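Local coordinates for proteasome assembly chaperone family protein (Pyrococcus furiosus, PDB 3VR0) that probably binds the archaeal proteasome and activates it, as a homolog of proteasome assembly chaperones, at residues C[154-159]-C[178-183]. Numbering follows the deposited sequence.
Sequences RVLAAV and EVIWRE
The methyl of Ala157 lies over one face of the Trp181 indole, a CH-pi contact with CB 3.9 Å from the centroid of the six-membered ring and 6° off its normal. At the rim of the same ring, in its plane, Val159 CG1 meets Trp181 CZ3 at 3.7 Å, while Val179 CG1 packs against Ala157 CB from the side; this is the tight part of the contact. With CG anti to the carbonyl carbon, chi1 -70° turns the Trp181 ring toward strand 155-159, where it meets Ala157 and Val159. Replacing Trp181 by a serine would probably strip the aromatic face from Ala157, take from Val159 the ring edge it packs on, and open a gap beside Ile165. Four backbone hydrogen bonds fix the parallel register, from Val155 N to Glu178 O at one end to Arg182 N to Ala157 O (3.1 Å, nearly straight at 174°) at the other. On the opposite face of the sheet, Leu156 CD2 packs on Ile180 CB, and Leu156 CB on Arg182 CG (3.7 Å). Water links Leu156 O to Arg182 NH1, and the guanidinium forms a salt bridge with Asp184. The looser, exposed end belongs to Arg154 and Glu178, which run side by side with NE and OE1 4.5 Å apart, too far for a salt bridge; Arg154 pairs instead with Glu213. The two strands and helix 164-172 form a beta-alpha-beta unit, with the helix on the Trp181 face. Strand 179-181 is the outermost at this end of the chain's mixed sheet, and strand 206-214 runs antiparallel along the other side of 155-159.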
loop_
_atom_site.group_PDB
_atom_site.type_symbol
_atom_site.label_atom_id
_atom_site.label_comp_id
_atom_site.label_asym_id
_atom_site.label_seq_id
_atom_site.Cartn_x
_atom_site.Cartn_y
_atom_site.Cartn_z
ATOM N N ARG C 154 -3.251 -31.585 18.513
ATOM C CA ARG C 154 -4.660 -31.348 18.670
ATOM C C ARG C 154 -5.185 -30.549 17.442
ATOM O O ARG C 154 -4.387 -29.954 16.704
ATOM C CB ARG C 154 -4.907 -30.606 19.993
ATOM C CG ARG C 154 -4.232 -31.295 21.219
ATOM C CD ARG C 154 -4.787 -30.929 22.575
ATOM N NE ARG C 154 -4.962 -29.493 22.828
ATOM C CZ ARG C 154 -4.066 -28.698 23.426
ATOM N NH1 ARG C 154 -4.349 -27.411 23.624
ATOM N NH2 ARG C 154 -2.882 -29.169 23.818
ATOM N N VAL C 155 -6.505 -30.555 17.237
ATOM C CA VAL C 155 -7.153 -29.836 16.135
ATOM C C VAL C 155 -8.192 -28.892 16.676
ATOM O O VAL C 155 -9.088 -29.327 17.376
ATOM C CB VAL C 155 -7.837 -30.815 15.121
ATOM C CG1 VAL C 155 -8.919 -30.090 14.276
ATOM C CG2 VAL C 155 -6.789 -31.431 14.247
ATOM N N LEU C 156 -8.090 -27.595 16.350
ATOM C CA LEU C 156 -9.003 -26.626 16.908
ATOM C C LEU C 156 -10.071 -26.277 15.883
ATOM O O LEU C 156 -9.744 -26.005 14.713
ATOM C CB LEU C 156 -8.235 -25.365 17.287
ATOM C CG LEU C 156 -6.935 -25.440 18.089
ATOM C CD1 LEU C 156 -6.422 -24.007 18.276
ATOM C CD2 LEU C 156 -7.206 -26.055 19.441
ATOM N N ALA C 157 -11.319 -26.225 16.338
ATOM C CA ALA C 157 -12.486 -26.112 15.479
ATOM C C ALA C 157 -13.251 -24.868 15.835
ATOM O O ALA C 157 -13.374 -24.543 17.010
ATOM C CB ALA C 157 -13.423 -27.355 15.651
ATOM N N ALA C 158 -13.747 -24.174 14.809
ATOM C CA ALA C 158 -14.707 -23.112 14.973
ATOM C C ALA C 158 -15.578 -23.120 13.730
ATOM O O ALA C 158 -15.134 -23.549 12.661
ATOM C CB ALA C 158 -13.989 -21.742 15.180
ATOM N N VAL C 159 -16.801 -22.638 13.864
ATOM C CA VAL C 159 -17.808 -22.717 12.820
ATOM C C VAL C 159 -18.387 -21.328 12.604
ATOM O O VAL C 159 -18.193 -20.454 13.431
ATOM C CB VAL C 159 -19.003 -23.628 13.301
ATOM C CG1 VAL C 159 -18.629 -25.101 13.275
ATOM C CG2 VAL C 159 -19.356 -23.268 14.720
ATOM N N GLU C 178 -8.058 -35.723 18.649
ATOM C CA GLU C 178 -8.772 -34.865 19.582
ATOM C C GLU C 178 -9.126 -33.521 18.884
ATOM O O GLU C 178 -8.259 -32.872 18.286
ATOM C CB GLU C 178 -7.922 -34.633 20.834
ATOM C CG GLU C 178 -8.644 -33.815 21.902
ATOM C CD GLU C 178 -7.793 -33.526 23.115
ATOM O OE1 GLU C 178 -6.548 -33.715 23.049
ATOM O OE2 GLU C 178 -8.372 -33.098 24.137
ATOM N N VAL C 179 -10.399 -33.131 18.970
ATOM C CA VAL C 179 -10.886 -31.915 18.354
ATOM C C VAL C 179 -11.398 -30.997 19.443
ATOM O O VAL C 179 -12.436 -31.286 20.060
ATOM C CB VAL C 179 -12.045 -32.181 17.318
ATOM C CG1 VAL C 179 -12.684 -30.863 16.857
ATOM C CG2 VAL C 179 -11.543 -32.990 16.115
ATOM N N ILE C 180 -10.679 -29.896 19.666
ATOM C CA ILE C 180 -11.063 -28.901 20.661
ATOM C C ILE C 180 -11.930 -27.835 20.035
ATOM O O ILE C 180 -11.518 -27.216 19.067
ATOM C CB ILE C 180 -9.820 -28.208 21.273
ATOM C CG1 ILE C 180 -8.869 -29.250 21.870
ATOM C CG2 ILE C 180 -10.237 -27.133 22.305
ATOM C CD1 ILE C 180 -9.581 -30.334 22.669
ATOM N N TRP C 181 -13.116 -27.630 20.604
ATOM C CA TRP C 181 -14.011 -26.556 20.234
ATOM C C TRP C 181 -13.590 -25.209 20.867
ATOM O O TRP C 181 -13.819 -24.994 22.065
ATOM C CB TRP C 181 -15.462 -26.965 20.565
ATOM C CG TRP C 181 -15.872 -28.049 19.609
ATOM C CD1 TRP C 181 -15.669 -29.404 19.751
ATOM C CD2 TRP C 181 -16.442 -27.866 18.305
ATOM N NE1 TRP C 181 -16.116 -30.062 18.635
ATOM C CE2 TRP C 181 -16.589 -29.144 17.731
ATOM C CE3 TRP C 181 -16.856 -26.741 17.573
ATOM C CZ2 TRP C 181 -17.140 -29.332 16.454
ATOM C CZ3 TRP C 181 -17.410 -26.932 16.309
ATOM C CH2 TRP C 181 -17.545 -28.215 15.766
ATOM N N ARG C 182 -12.995 -24.320 20.049
ATOM C CA ARG C 182 -12.203 -23.146 20.517
ATOM C C ARG C 182 -12.952 -22.242 21.426
ATOM O O ARG C 182 -14.084 -21.876 21.143
ATOM C CB ARG C 182 -11.741 -22.285 19.344
ATOM C CG ARG C 182 -10.800 -22.976 18.425
ATOM C CD ARG C 182 -10.503 -22.091 17.276
ATOM N NE ARG C 182 -9.641 -20.995 17.675
ATOM C CZ ARG C 182 -8.683 -20.494 16.917
ATOM N NH1 ARG C 182 -8.468 -20.986 15.694
ATOM N NH2 ARG C 182 -7.956 -19.476 17.370
ATOM N N GLU C 183 -12.334 -21.850 22.525
ATOM C CA GLU C 183 -13.019 -20.885 23.401
ATOM C C GLU C 183 -12.251 -19.566 23.526
ATOM O O GLU C 183 -12.623 -18.713 24.324
ATOM C CB GLU C 183 -13.255 -21.469 24.801
ATOM C CG GLU C 183 -13.854 -22.885 24.874
ATOM C CD GLU C 183 -13.949 -23.406 26.328
ATOM O OE1 GLU C 183 -13.199 -22.909 27.205
ATOM O OE2 GLU C 183 -14.779 -24.310 26.592
HETATM O O HOH W 1 -10.078 -23.298 14.159
#